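Local coordinates for protein OBCA, Oxalate Biosynthetic Component A (Burkholderia glumae, PDB 4NNC) that is a bacterial oxalate biosynthetic component whose TIM-barrel-related enzyme domain, joined to a family-specific N-terminal domain, holds a long ligand close to a cobalt ion, at residues 347-352 and 396-401; 379-384 and 449-454; 417-422 and 455-460. One frame throughout, in Å; residues are numbered along the deposited sequence.

Contact 1. Residues 347-352 and 396-401; sequences VEVFNH and DSLIAR. With 2KQ ((3S)-3-[2-[3-[[(2R)-4-[[[(2R,3S,4R,5R)-5-(6-aminopurin-9-yl)-4-oxidanyl-3-phosphonooxy-oxolan-2-yl]methoxy-oxidanyl-phosphoryl]oxy-oxidanyl-phosphoryl]oxy-3,3-dimethyl-2-oxidanyl-butanoyl]amino]propanoylamino]ethylsulfanyl]-3-oxidanyl-butanoic acid), chain D.
A hydrogen bond runs from the backbone N of His352 to Asp396 O (3.2 Å), with an N-H...O angle of 151° and the donor in the carbonyl plane. The Asp396 carboxylate crosses the imidazole at a slant, the two planes 52° apart, and its OD1 comes 3.2 Å from His352 CB, while OD2 accepts the N-H of Ala353. Asn351 caps the same helix start: its CG sits between backbone N and carbonyl carbon (chi1 53°), which brings OD1 round to the N-H of Ile354. Short polar residues suit both places, and the helix end would probably stabilise the aspartate's charge.

Water supplies further links. One molecule takes the N-H of Leu398 (N to water 3.0 Å) and lies next to Phe350 O; another spans His352 NE2 and Leu398 O.

Apolar contact is made by branched chains crossing at about a right angle, with Val349 CG1 3.8 Å from Leu398 CD1. Phe350 turns away from this packing, and its CZ comes 3.4 Å from S48 of 2KQ.

The contact packs the loop before helix 401-411 against the C-terminal end of strand 344-349 and the start of helix 352-359; a ligand at the C-terminal ends of the parallel strands is characteristic of a TIM barrel.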
loop_
_atom_site.group_PDB
_atom_site.type_symbol
_atom_site.label_atom_id
_atom_site.label_comp_id
_atom_site.label_asym_id
_atom_site.label_seq_id
_atom_site.Cartn_x
_atom_site.Cartn_y
_atom_site.Cartn_z
ATOM N N VAL A 347 11.827 -1.862 14.864
ATOM C CA VAL A 347 11.432 -0.537 15.327
ATOM C C VAL A 347 10.888 0.268 14.137
ATOM O O VAL A 347 11.627 0.556 13.194
ATOM C CB VAL A 347 12.612 0.221 16.014
ATOM C CG1 VAL A 347 12.170 1.606 16.478
ATOM C CG2 VAL A 347 13.138 -0.572 17.203
ATOM N N GLU A 348 9.598 0.611 14.166
ATOM C CA GLU A 348 9.021 1.440 13.104
ATOM C C GLU A 348 9.225 2.920 13.433
ATOM O O GLU A 348 8.595 3.480 14.337
ATOM C CB GLU A 348 7.539 1.127 12.882
ATOM C CG GLU A 348 7.214 -0.377 12.787
ATOM C CD GLU A 348 7.953 -1.088 11.643
ATOM O OE1 GLU A 348 8.324 -0.429 10.637
ATOM O OE2 GLU A 348 8.169 -2.317 11.744
ATOM N N VAL A 349 10.140 3.550 12.716
ATOM C CA VAL A 349 10.475 4.924 13.027
ATOM C C VAL A 349 9.495 5.816 12.289
ATOM O O VAL A 349 9.732 6.215 11.144
ATOM C CB VAL A 349 11.938 5.252 12.646
ATOM C CG1 VAL A 349 12.333 6.595 13.219
ATOM C CG2 VAL A 349 12.863 4.152 13.157
ATOM N N PHE A 350 8.372 6.105 12.941
ATOM C CA PHE A 350 7.346 6.937 12.331
ATOM C C PHE A 350 7.689 8.394 12.559
ATOM O O PHE A 350 7.319 9.254 11.761
ATOM C CB PHE A 350 5.975 6.683 12.960
ATOM C CG PHE A 350 5.269 5.444 12.470
ATOM C CD1 PHE A 350 5.328 4.267 13.207
ATOM C CD2 PHE A 350 4.486 5.473 11.322
ATOM C CE1 PHE A 350 4.655 3.131 12.799
ATOM C CE2 PHE A 350 3.809 4.328 10.893
ATOM C CZ PHE A 350 3.890 3.153 11.637
ATOM N N ASN A 351 8.390 8.683 13.653
ATOM C CA ASN A 351 8.512 10.072 14.098
ATOM C C ASN A 351 9.705 10.326 15.000
ATOM O O ASN A 351 10.409 9.391 15.388
ATOM C CB ASN A 351 7.191 10.535 14.761
ATOM C CG ASN A 351 6.706 9.590 15.879
ATOM O OD1 ASN A 351 7.486 9.170 16.752
ATOM N ND2 ASN A 351 5.410 9.258 15.855
ATOM N N HIS A 352 9.927 11.589 15.353
ATOM C CA HIS A 352 11.096 11.945 16.154
ATOM C C HIS A 352 10.963 11.469 17.576
ATOM O O HIS A 352 11.961 11.141 18.211
ATOM C CB HIS A 352 11.370 13.448 16.100
ATOM C CG HIS A 352 12.074 13.865 14.852
ATOM N ND1 HIS A 352 13.430 13.688 14.680
ATOM C CD2 HIS A 352 11.613 14.407 13.701
ATOM C CE1 HIS A 352 13.778 14.120 13.479
ATOM N NE2 HIS A 352 12.694 14.559 12.863
ATOM N N ASP A 396 5.807 16.200 13.585
ATOM C CA ASP A 396 6.866 15.342 14.140
ATOM C C ASP A 396 7.399 14.335 13.100
ATOM O O ASP A 396 8.038 13.347 13.449
ATOM C CB ASP A 396 6.383 14.630 15.411
ATOM C CG ASP A 396 7.540 14.146 16.286
ATOM O OD1 ASP A 396 8.544 14.886 16.410
ATOM O OD2 ASP A 396 7.464 13.013 16.827
ATOM N N SER A 397 7.146 14.617 11.822
ATOM C CA SER A 397 7.582 13.779 10.706
ATOM C C SER A 397 9.106 13.656 10.580
ATOM O O SER A 397 9.844 14.598 10.894
ATOM C CB SER A 397 7.055 14.366 9.391
ATOM O OG SER A 397 5.719 14.793 9.522
ATOM N N LEU A 398 9.565 12.506 10.083
ATOM C CA LEU A 398 10.982 12.305 9.794
ATOM C C LEU A 398 11.443 13.266 8.698
ATOM O O LEU A 398 12.509 13.869 8.804
ATOM C CB LEU A 398 11.268 10.854 9.391
ATOM C CG LEU A 398 11.202 9.791 10.490
ATOM C CD1 LEU A 398 11.848 8.482 10.014
ATOM C CD2 LEU A 398 11.836 10.268 11.790
ATOM N N ILE A 399 10.645 13.394 7.644
ATOM C CA ILE A 399 10.861 14.439 6.660
ATOM C C ILE A 399 9.837 15.521 6.995
ATOM O O ILE A 399 8.635 15.290 6.831
ATOM C CB ILE A 399 10.633 13.922 5.221
ATOM C CG1 ILE A 399 11.595 12.772 4.907
ATOM C CG2 ILE A 399 10.765 15.064 4.202
ATOM C CD1 ILE A 399 11.564 12.281 3.432
ATOM N N ALA A 400 10.301 16.677 7.481
ATOM C CA ALA A 400 9.401 17.763 7.914
ATOM C C ALA A 400 8.352 18.008 6.855
ATOM O O ALA A 400 8.674 17.996 5.661
ATOM C CB ALA A 400 10.175 19.047 8.190
ATOM N N ARG A 401 7.101 18.206 7.275
ATOM C CA ARG A 401 6.014 18.328 6.308
ATOM C C ARG A 401 6.315 19.351 5.202
ATOM O O ARG A 401 6.136 19.048 4.026
ATOM C CB ARG A 401 4.668 18.618 6.988
ATOM C CG ARG A 401 3.513 18.673 5.987
ATOM C CD ARG A 401 2.161 18.829 6.659
ATOM N NE ARG A 401 1.115 19.199 5.704
ATOM C CZ ARG A 401 -0.014 18.512 5.517
ATOM N NH1 ARG A 401 -0.904 18.930 4.623
ATOM N NH2 ARG A 401 -0.256 17.405 6.222
HETATM C C01 2KQ D . -2.937 4.267 0.296
HETATM C C02 2KQ D . -1.686 4.155 -0.590
HETATM C C03 2KQ D . -0.997 2.716 -0.387
HETATM C C04 2KQ D . -2.116 4.358 -2.048
HETATM O O05 2KQ D . -0.969 4.274 -2.861
HETATM P P06 2KQ D . -0.920 5.012 -4.273
HETATM O O07 2KQ D . 0.110 4.315 -5.145
HETATM O O08 2KQ D . -2.271 4.941 -4.965
HETATM O O09 2KQ D . -0.471 6.519 -4.028
HETATM P P10 2KQ D . -1.406 7.791 -3.740
HETATM O O11 2KQ D . -0.570 8.936 -3.239
HETATM O O12 2KQ D . -2.413 7.439 -2.671
HETATM O O13 2KQ D . -2.173 8.229 -5.081
HETATM C C14 2KQ D . -3.152 9.280 -5.029
HETATM C C15 2KQ D . -3.459 9.763 -6.382
HETATM O O16 2KQ D . -2.218 10.026 -7.155
HETATM C C17 2KQ D . -2.195 9.124 -8.271
HETATM N N18 2KQ D . -0.870 8.625 -8.400
HETATM C C19 2KQ D . -0.286 7.652 -7.678
HETATM N N20 2KQ D . 0.988 7.489 -8.100
HETATM C C21 2KQ D . 1.229 8.373 -9.104
HETATM C C22 2KQ D . 2.342 8.668 -9.916
HETATM N N23 2KQ D . 3.597 7.945 -9.758
HETATM N N24 2KQ D . 2.228 9.636 -10.843
HETATM C C25 2KQ D . 1.067 10.323 -10.985
HETATM N N26 2KQ D . -0.014 10.062 -10.236
HETATM C C27 2KQ D . 0.054 9.091 -9.289
HETATM C C28 2KQ D . -3.202 8.082 -8.006
HETATM O O29 2KQ D . -3.811 7.622 -9.214
HETATM C C30 2KQ D . -4.220 8.755 -7.183
HETATM O O31 2KQ D . -5.173 9.419 -8.040
HETATM P P32 2KQ D . -6.345 10.367 -7.394
HETATM O O33 2KQ D . -5.742 11.609 -6.719
HETATM O O34 2KQ D . -7.322 10.796 -8.470
HETATM O O35 2KQ D . -7.086 9.561 -6.359
HETATM C C36 2KQ D . -0.725 5.344 -0.261
HETATM O O37 2KQ D . -1.386 6.515 -0.497
HETATM C C38 2KQ D . -0.199 5.383 1.184
HETATM O O39 2KQ D . -0.907 5.689 2.138
HETATM N N40 2KQ D . 1.209 5.090 1.411
HETATM C C41 2KQ D . 1.676 5.173 2.755
HETATM C C42 2KQ D . 1.623 3.808 3.432
HETATM C C43 2KQ D . 2.141 3.809 4.888
HETATM O O44 2KQ D . 1.720 4.614 5.721
HETATM N N45 2KQ D . 3.156 2.856 5.244
HETATM C C46 2KQ D . 3.624 2.879 6.598
HETATM C C47 2KQ D . 3.515 1.501 7.212
HETATM S S48 2KQ D . 4.402 1.394 8.759
HETATM C C49 2KQ D . 4.452 -0.306 9.289
HETATM C C50 2KQ D . 5.815 -0.724 9.113
HETATM O O51 2KQ D . 3.647 -1.123 8.463
HETATM C C52 2KQ D . 4.148 -0.428 10.814
HETATM C C53 2KQ D . 3.296 -1.564 11.293
HETATM O O54 2KQ D . 2.791 -2.395 10.482
HETATM O O55 2KQ D . 3.099 -1.678 12.532
HETATM O O HOH W 1 7.686 10.366 9.259
HETATM O O HOH W 2 12.985 16.573 10.343
#

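Contact 2. Residues 379-384 and 449-454; sequences AGVDQY and LLPGPM. With 2KQ ((3S)-3-[2-[3-[[(2R)-4-[[[(2R,3S,4R,5R)-5-(6-aminopurin-9-yl)-4-oxidanyl-3-phosphonooxy-oxolan-2-yl]methoxy-oxidanyl-phosphoryl]oxy-oxidanyl-phosphoryl]oxy-3,3-dimethyl-2-oxidanyl-butanoyl]amino]propanoylamino]ethylsulfanyl]-3-oxidanyl-butanoic acid), chain D.
At the C-terminal mouth of a TIM barrel, the loops leaving two neighbouring parallel strands meet through Ala379 and Leu449, prolonging the pairing by a weak hydrogen bond from Ala379 N to Leu449 O (3.5 Å, 131°). Beyond it the contact is apolar. Ala379 CB, small enough to let the loops approach, rests 3.6 Å from Leu450 CD2, and its carbonyl O lies 3.2 Å from Pro451 CD. Gly380 adopts a positive phi (84°) and, lacking a side chain, lets its backbone lie against Pro451, with its O facing CG, and beside the Met454 sulfur, its CA 4.1 Å from SD. The proline carbonyl, in turn, accepts the N-H of Met454 (O to N 2.8 Å), tightening the second loop.

Three apolar groups line the ligand's slender arm. Pro451 CB approaches N40 of 2KQ at 3.6 Å, Val381 CG2 lies 3.8 Å from its O44, and Leu449 CD2 is 4.0 Å from its C46. Farther along, Pro453 flanks the diphosphate.

Around the contact, Met454 packs on Ile407 and Leu411 of helix 401-411, Val381 on Phe318 of strand 317-318, and Leu449 on Met376 and Val378 of strand 373-378.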
loop_
_atom_site.group_PDB
_atom_site.type_symbol
_atom_site.label_atom_id
_atom_site.label_comp_id
_atom_site.label_asym_id
_atom_site.label_seq_id
_atom_site.Cartn_x
_atom_site.Cartn_y
_atom_site.Cartn_z
ATOM N N ALA A 379 9.584 7.006 6.111
ATOM C CA ALA A 379 9.813 8.323 5.535
ATOM C C ALA A 379 8.643 8.756 4.659
ATOM O O ALA A 379 7.979 7.909 4.053
ATOM C CB ALA A 379 11.106 8.324 4.736
ATOM N N GLY A 380 8.384 10.066 4.610
ATOM C CA GLY A 380 7.397 10.631 3.701
ATOM C C GLY A 380 5.946 10.622 4.164
ATOM O O GLY A 380 5.056 11.129 3.454
ATOM N N VAL A 381 5.689 10.027 5.329
ATOM C CA VAL A 381 4.333 10.002 5.879
ATOM C C VAL A 381 4.246 11.061 6.986
ATOM O O VAL A 381 4.956 10.962 7.997
ATOM C CB VAL A 381 3.983 8.599 6.419
ATOM C CG1 VAL A 381 2.593 8.576 7.011
ATOM C CG2 VAL A 381 4.104 7.547 5.307
ATOM N N ASP A 382 3.424 12.093 6.782
ATOM C CA ASP A 382 3.352 13.213 7.737
ATOM C C ASP A 382 2.811 12.769 9.112
ATOM O O ASP A 382 1.803 12.053 9.195
ATOM C CB ASP A 382 2.491 14.368 7.194
ATOM C CG ASP A 382 2.952 14.876 5.816
ATOM O OD1 ASP A 382 4.094 14.584 5.391
ATOM O OD2 ASP A 382 2.162 15.591 5.160
ATOM N N GLN A 383 3.474 13.223 10.176
ATOM C CA GLN A 383 3.157 12.827 11.550
ATOM C C GLN A 383 2.987 14.025 12.483
ATOM O O GLN A 383 3.664 15.053 12.338
ATOM C CB GLN A 383 4.287 11.943 12.108
ATOM C CG GLN A 383 4.542 10.659 11.325
ATOM C CD GLN A 383 3.403 9.643 11.461
ATOM O OE1 GLN A 383 2.640 9.661 12.432
ATOM N NE2 GLN A 383 3.282 8.761 10.475
ATOM N N TYR A 384 2.104 13.879 13.464
ATOM C CA TYR A 384 2.001 14.856 14.536
ATOM C C TYR A 384 2.663 14.339 15.808
ATOM O O TYR A 384 2.840 13.132 16.008
ATOM C CB TYR A 384 0.535 15.151 14.856
ATOM C CG TYR A 384 -0.171 16.031 13.865
ATOM C CD1 TYR A 384 0.443 17.175 13.370
ATOM C CD2 TYR A 384 -1.464 15.728 13.429
ATOM C CE1 TYR A 384 -0.206 18.009 12.466
ATOM C CE2 TYR A 384 -2.124 16.552 12.510
ATOM C CZ TYR A 384 -1.480 17.695 12.038
ATOM O OH TYR A 384 -2.098 18.532 11.137
ATOM N N LEU A 449 11.146 2.898 3.797
ATOM C CA LEU A 449 9.974 2.799 2.949
ATOM C C LEU A 449 9.618 4.216 2.532
ATOM O O LEU A 449 10.037 5.177 3.179
ATOM C CB LEU A 449 8.794 2.164 3.706
ATOM C CG LEU A 449 8.116 2.881 4.889
ATOM C CD1 LEU A 449 7.161 4.013 4.483
ATOM C CD2 LEU A 449 7.360 1.861 5.757
ATOM N N LEU A 450 8.818 4.340 1.482
ATOM C CA LEU A 450 8.267 5.620 1.068
ATOM C C LEU A 450 6.876 5.385 0.497
ATOM O O LEU A 450 6.625 4.350 -0.116
ATOM C CB LEU A 450 9.163 6.278 0.009
ATOM C CG LEU A 450 10.434 6.984 0.493
ATOM C CD1 LEU A 450 11.341 7.351 -0.686
ATOM C CD2 LEU A 450 10.045 8.222 1.290
ATOM N N PRO A 451 5.968 6.349 0.689
ATOM C CA PRO A 451 4.607 6.253 0.148
ATOM C C PRO A 451 4.602 6.385 -1.378
ATOM O O PRO A 451 5.380 7.183 -1.911
ATOM C CB PRO A 451 3.895 7.444 0.792
ATOM C CG PRO A 451 4.981 8.434 1.047
ATOM C CD PRO A 451 6.191 7.614 1.415
ATOM N N GLY A 452 3.743 5.606 -2.043
ATOM C CA GLY A 452 3.665 5.476 -3.497
ATOM C C GLY A 452 4.352 6.461 -4.430
ATOM O O GLY A 452 5.370 6.145 -5.024
ATOM N N PRO A 453 3.793 7.671 -4.559
ATOM C CA PRO A 453 4.310 8.711 -5.455
ATOM C C PRO A 453 5.681 9.226 -5.070
ATOM O O PRO A 453 6.053 10.241 -5.648
ATOM C CB PRO A 453 3.308 9.859 -5.284
ATOM C CG PRO A 453 2.078 9.223 -4.730
ATOM C CD PRO A 453 2.567 8.103 -3.866
ATOM N N MET A 454 6.382 8.585 -4.130
ATOM C CA MET A 454 7.712 9.014 -3.673
ATOM C C MET A 454 8.734 7.884 -3.820
ATOM O O MET A 454 9.932 8.078 -3.573
ATOM C CB MET A 454 7.681 9.483 -2.199
ATOM C CG MET A 454 7.006 10.822 -1.969
ATOM S SD MET A 454 7.074 11.466 -0.268
ATOM C CE MET A 454 8.824 11.736 -0.063
HETATM C C01 2KQ D . -2.937 4.267 0.296
HETATM C C02 2KQ D . -1.686 4.155 -0.590
HETATM C C03 2KQ D . -0.997 2.716 -0.387
HETATM C C04 2KQ D . -2.116 4.358 -2.048
HETATM O O05 2KQ D . -0.969 4.274 -2.861
HETATM P P06 2KQ D . -0.920 5.012 -4.273
HETATM O O07 2KQ D . 0.110 4.315 -5.145
HETATM O O08 2KQ D . -2.271 4.941 -4.965
HETATM O O09 2KQ D . -0.471 6.519 -4.028
HETATM P P10 2KQ D . -1.406 7.791 -3.740
HETATM O O11 2KQ D . -0.570 8.936 -3.239
HETATM O O12 2KQ D . -2.413 7.439 -2.671
HETATM O O13 2KQ D . -2.173 8.229 -5.081
HETATM C C14 2KQ D . -3.152 9.280 -5.029
HETATM C C15 2KQ D . -3.459 9.763 -6.382
HETATM O O16 2KQ D . -2.218 10.026 -7.155
HETATM C C17 2KQ D . -2.195 9.124 -8.271
HETATM N N18 2KQ D . -0.870 8.625 -8.400
HETATM C C19 2KQ D . -0.286 7.652 -7.678
HETATM N N20 2KQ D . 0.988 7.489 -8.100
HETATM C C21 2KQ D . 1.229 8.373 -9.104
HETATM C C22 2KQ D . 2.342 8.668 -9.916
HETATM N N23 2KQ D . 3.597 7.945 -9.758
HETATM N N24 2KQ D . 2.228 9.636 -10.843
HETATM C C25 2KQ D . 1.067 10.323 -10.985
HETATM N N26 2KQ D . -0.014 10.062 -10.236
HETATM C C27 2KQ D . 0.054 9.091 -9.289
HETATM C C28 2KQ D . -3.202 8.082 -8.006
HETATM O O29 2KQ D . -3.811 7.622 -9.214
HETATM C C30 2KQ D . -4.220 8.755 -7.183
HETATM O O31 2KQ D . -5.173 9.419 -8.040
HETATM P P32 2KQ D . -6.345 10.367 -7.394
HETATM O O33 2KQ D . -5.742 11.609 -6.719
HETATM O O34 2KQ D . -7.322 10.796 -8.470
HETATM O O35 2KQ D . -7.086 9.561 -6.359
HETATM C C36 2KQ D . -0.725 5.344 -0.261
HETATM O O37 2KQ D . -1.386 6.515 -0.497
HETATM C C38 2KQ D . -0.199 5.383 1.184
HETATM O O39 2KQ D . -0.907 5.689 2.138
HETATM N N40 2KQ D . 1.209 5.090 1.411
HETATM C C41 2KQ D . 1.676 5.173 2.755
HETATM C C42 2KQ D . 1.623 3.808 3.432
HETATM C C43 2KQ D . 2.141 3.809 4.888
HETATM O O44 2KQ D . 1.720 4.614 5.721
HETATM N N45 2KQ D . 3.156 2.856 5.244
HETATM C C46 2KQ D . 3.624 2.879 6.598
HETATM C C47 2KQ D . 3.515 1.501 7.212
HETATM S S48 2KQ D . 4.402 1.394 8.759
HETATM C C49 2KQ D . 4.452 -0.306 9.289
HETATM C C50 2KQ D . 5.815 -0.724 9.113
HETATM O O51 2KQ D . 3.647 -1.123 8.463
HETATM C C52 2KQ D . 4.148 -0.428 10.814
HETATM C C53 2KQ D . 3.296 -1.564 11.293
HETATM O O54 2KQ D . 2.791 -2.395 10.482
HETATM O O55 2KQ D . 3.099 -1.678 12.532
#

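Contact 3. Residues 417-422 and 455-460; sequences DSHRRA and QNLLVD
The imidazole of His419 meets the 455-460 segment with its edge: Asn456 O and Asp460 OD2 both lie in the ring plane, the first at NE2 and the second at CE1, whereas Leu457 CD1 comes in obliquely, 3.8 Å from NE2. The Asp460 carboxylate is turned steeply against the ring.

NE2 donates to Asn456 O over 3.1 Å, and the bond is nearly straight (166°). Seen from the acceptor it is less regular, since the nitrogen stands 54° out of the carbonyl plane. Next to it, CE1 is 3.2 Å from Asp460 OD2; the nearby carboxylate might favour a positive ring, though its salt bridge to Arg509 through OD1 would temper this. His419 reaches across because CG is anti to the backbone N (chi1 -178°), which extends the ring away from its helix; histidine suits the place because its ring spans the gap and carries an N-H at its far end for the carbonyl.

Beside this polar link Leu457 and His419 reach past one another from their own backbones, running in opposite senses. Leu457 CD1 lies 4.3 Å from Ala422 CB, a loose contact; the small alanine suits a place that faces the other segment. The leucine continues onto Ile407 and Leu411 of helix 401-411. The Asn456 side chain instead bonds to Asn481.

Such packing joins successive outer helices of a TIM barrel, here helix 416-440 with the turn before helix 458-464 and that helix's first residues.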
loop_
_atom_site.group_PDB
_atom_site.type_symbol
_atom_site.label_atom_id
_atom_site.label_comp_id
_atom_site.label_asym_id
_atom_site.label_seq_id
_atom_site.Cartn_x
_atom_site.Cartn_y
_atom_site.Cartn_z
ATOM N N ASP A 417 16.568 17.135 -13.079
ATOM C CA ASP A 417 17.039 18.210 -12.206
ATOM C C ASP A 417 16.220 18.250 -10.913
ATOM O O ASP A 417 16.767 18.252 -9.804
ATOM C CB ASP A 417 16.891 19.546 -12.934
ATOM C CG ASP A 417 17.737 20.651 -12.329
ATOM O OD1 ASP A 417 17.862 20.739 -11.083
ATOM O OD2 ASP A 417 18.279 21.444 -13.124
ATOM N N SER A 418 14.902 18.299 -11.075
ATOM C CA SER A 418 13.990 18.273 -9.947
ATOM C C SER A 418 14.185 17.004 -9.129
ATOM O O SER A 418 14.181 17.047 -7.892
ATOM C CB SER A 418 12.545 18.386 -10.426
ATOM O OG SER A 418 12.241 19.721 -10.778
ATOM N N HIS A 419 14.379 15.882 -9.819
ATOM C CA HIS A 419 14.539 14.606 -9.134
ATOM C C HIS A 419 15.777 14.595 -8.242
ATOM O O HIS A 419 15.727 14.060 -7.139
ATOM C CB HIS A 419 14.600 13.451 -10.124
ATOM C CG HIS A 419 14.726 12.108 -9.475
ATOM N ND1 HIS A 419 15.936 11.589 -9.067
ATOM C CD2 HIS A 419 13.793 11.174 -9.172
ATOM C CE1 HIS A 419 15.743 10.392 -8.540
ATOM N NE2 HIS A 419 14.452 10.115 -8.596
ATOM N N ARG A 420 16.878 15.176 -8.722
ATOM C CA ARG A 420 18.098 15.326 -7.922
ATOM C C ARG A 420 17.795 16.149 -6.671
ATOM O O ARG A 420 18.126 15.732 -5.558
ATOM C CB ARG A 420 19.200 16.015 -8.738
ATOM C CG ARG A 420 20.418 15.153 -9.062
ATOM C CD ARG A 420 21.282 15.804 -10.154
ATOM N NE ARG A 420 20.758 15.567 -11.503
ATOM C CZ ARG A 420 20.392 16.522 -12.357
ATOM N NH1 ARG A 420 20.490 17.801 -12.016
ATOM N NH2 ARG A 420 19.928 16.197 -13.557
ATOM N N ARG A 421 17.169 17.314 -6.867
ATOM C CA ARG A 421 16.698 18.156 -5.767
ATOM C C ARG A 421 15.892 17.360 -4.738
ATOM O O ARG A 421 16.148 17.462 -3.539
ATOM C CB ARG A 421 15.836 19.310 -6.290
ATOM C CG ARG A 421 16.584 20.578 -6.654
ATOM C CD ARG A 421 15.720 21.816 -6.360
ATOM N NE ARG A 421 16.383 22.760 -5.447
ATOM C CZ ARG A 421 15.772 23.771 -4.830
ATOM N NH1 ARG A 421 14.471 23.974 -5.020
ATOM N NH2 ARG A 421 16.458 24.585 -4.025
ATOM N N ALA A 422 14.926 16.571 -5.210
ATOM C CA ALA A 422 14.088 15.770 -4.321
ATOM C C ALA A 422 14.940 14.830 -3.466
ATOM O O ALA A 422 14.753 14.733 -2.246
ATOM C CB ALA A 422 13.061 14.986 -5.117
ATOM N N GLN A 455 8.259 6.705 -4.223
ATOM C CA GLN A 455 9.118 5.525 -4.354
ATOM C C GLN A 455 10.164 5.614 -5.484
ATOM O O GLN A 455 11.034 4.757 -5.601
ATOM C CB GLN A 455 8.273 4.255 -4.497
ATOM C CG GLN A 455 7.542 3.846 -3.237
ATOM C CD GLN A 455 6.715 2.599 -3.437
ATOM O OE1 GLN A 455 6.295 2.298 -4.554
ATOM N NE2 GLN A 455 6.473 1.860 -2.358
ATOM N N ASN A 456 10.089 6.653 -6.303
ATOM C CA ASN A 456 11.156 6.932 -7.263
ATOM C C ASN A 456 12.454 7.357 -6.584
ATOM O O ASN A 456 13.488 7.502 -7.242
ATOM C CB ASN A 456 10.728 8.042 -8.220
ATOM C CG ASN A 456 10.040 7.514 -9.440
ATOM O OD1 ASN A 456 10.130 6.319 -9.744
ATOM N ND2 ASN A 456 9.355 8.403 -10.165
ATOM N N LEU A 457 12.377 7.574 -5.272
ATOM C CA LEU A 457 13.479 8.118 -4.493
ATOM C C LEU A 457 14.163 7.005 -3.737
ATOM O O LEU A 457 15.274 7.194 -3.234
ATOM C CB LEU A 457 12.953 9.133 -3.475
ATOM C CG LEU A 457 12.751 10.598 -3.862
ATOM C CD1 LEU A 457 12.545 10.767 -5.354
ATOM C CD2 LEU A 457 11.599 11.213 -3.082
ATOM N N LEU A 458 13.501 5.850 -3.661
ATOM C CA LEU A 458 13.905 4.785 -2.741
ATOM C C LEU A 458 15.374 4.401 -2.863
ATOM O O LEU A 458 16.132 4.500 -1.883
ATOM C CB LEU A 458 13.026 3.543 -2.906
ATOM C CG LEU A 458 11.841 3.379 -1.950
ATOM C CD1 LEU A 458 11.091 2.105 -2.252
ATOM C CD2 LEU A 458 12.277 3.389 -0.491
ATOM N N VAL A 459 15.777 3.975 -4.059
ATOM C CA VAL A 459 17.138 3.478 -4.264
ATOM C C VAL A 459 18.190 4.561 -4.028
ATOM O O VAL A 459 19.146 4.333 -3.283
ATOM C CB VAL A 459 17.321 2.816 -5.648
ATOM C CG1 VAL A 459 18.760 2.357 -5.832
ATOM C CG2 VAL A 459 16.387 1.625 -5.786
ATOM N N ASP A 460 17.999 5.733 -4.635
ATOM C CA ASP A 460 18.921 6.858 -4.460
ATOM C C ASP A 460 19.070 7.276 -2.992
ATOM O O ASP A 460 20.190 7.469 -2.511
ATOM C CB ASP A 460 18.467 8.067 -5.286
ATOM C CG ASP A 460 18.836 7.947 -6.769
ATOM O OD1 ASP A 460 19.650 7.066 -7.121
ATOM O OD2 ASP A 460 18.307 8.743 -7.578
#

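Overall arrangement
Contacts 1 and 2 share the barrel mouth, their centres about 9 Å apart, and are stitched together by Gln383: its O lies 2.7 Å from Asp396 N and its N 2.8 Å from Ser397 OG, both probable hydrogen bonds. Both touch 2KQ, contact 1 at the sulfur end and contact 2 along the arm toward the diphosphate. Phe350 also comes within about 3 Å of a bound oxalate ion and about 7 Å of the cobalt ion. Contact 3 lies farther out among the helices, its centre about 14 Å from that of contact 2; Leu450 CD1 and Leu457 CB connect the two at 3.7 Å. Contacts 1 and 3 do not touch, their nearest atoms being about 7 Å apart.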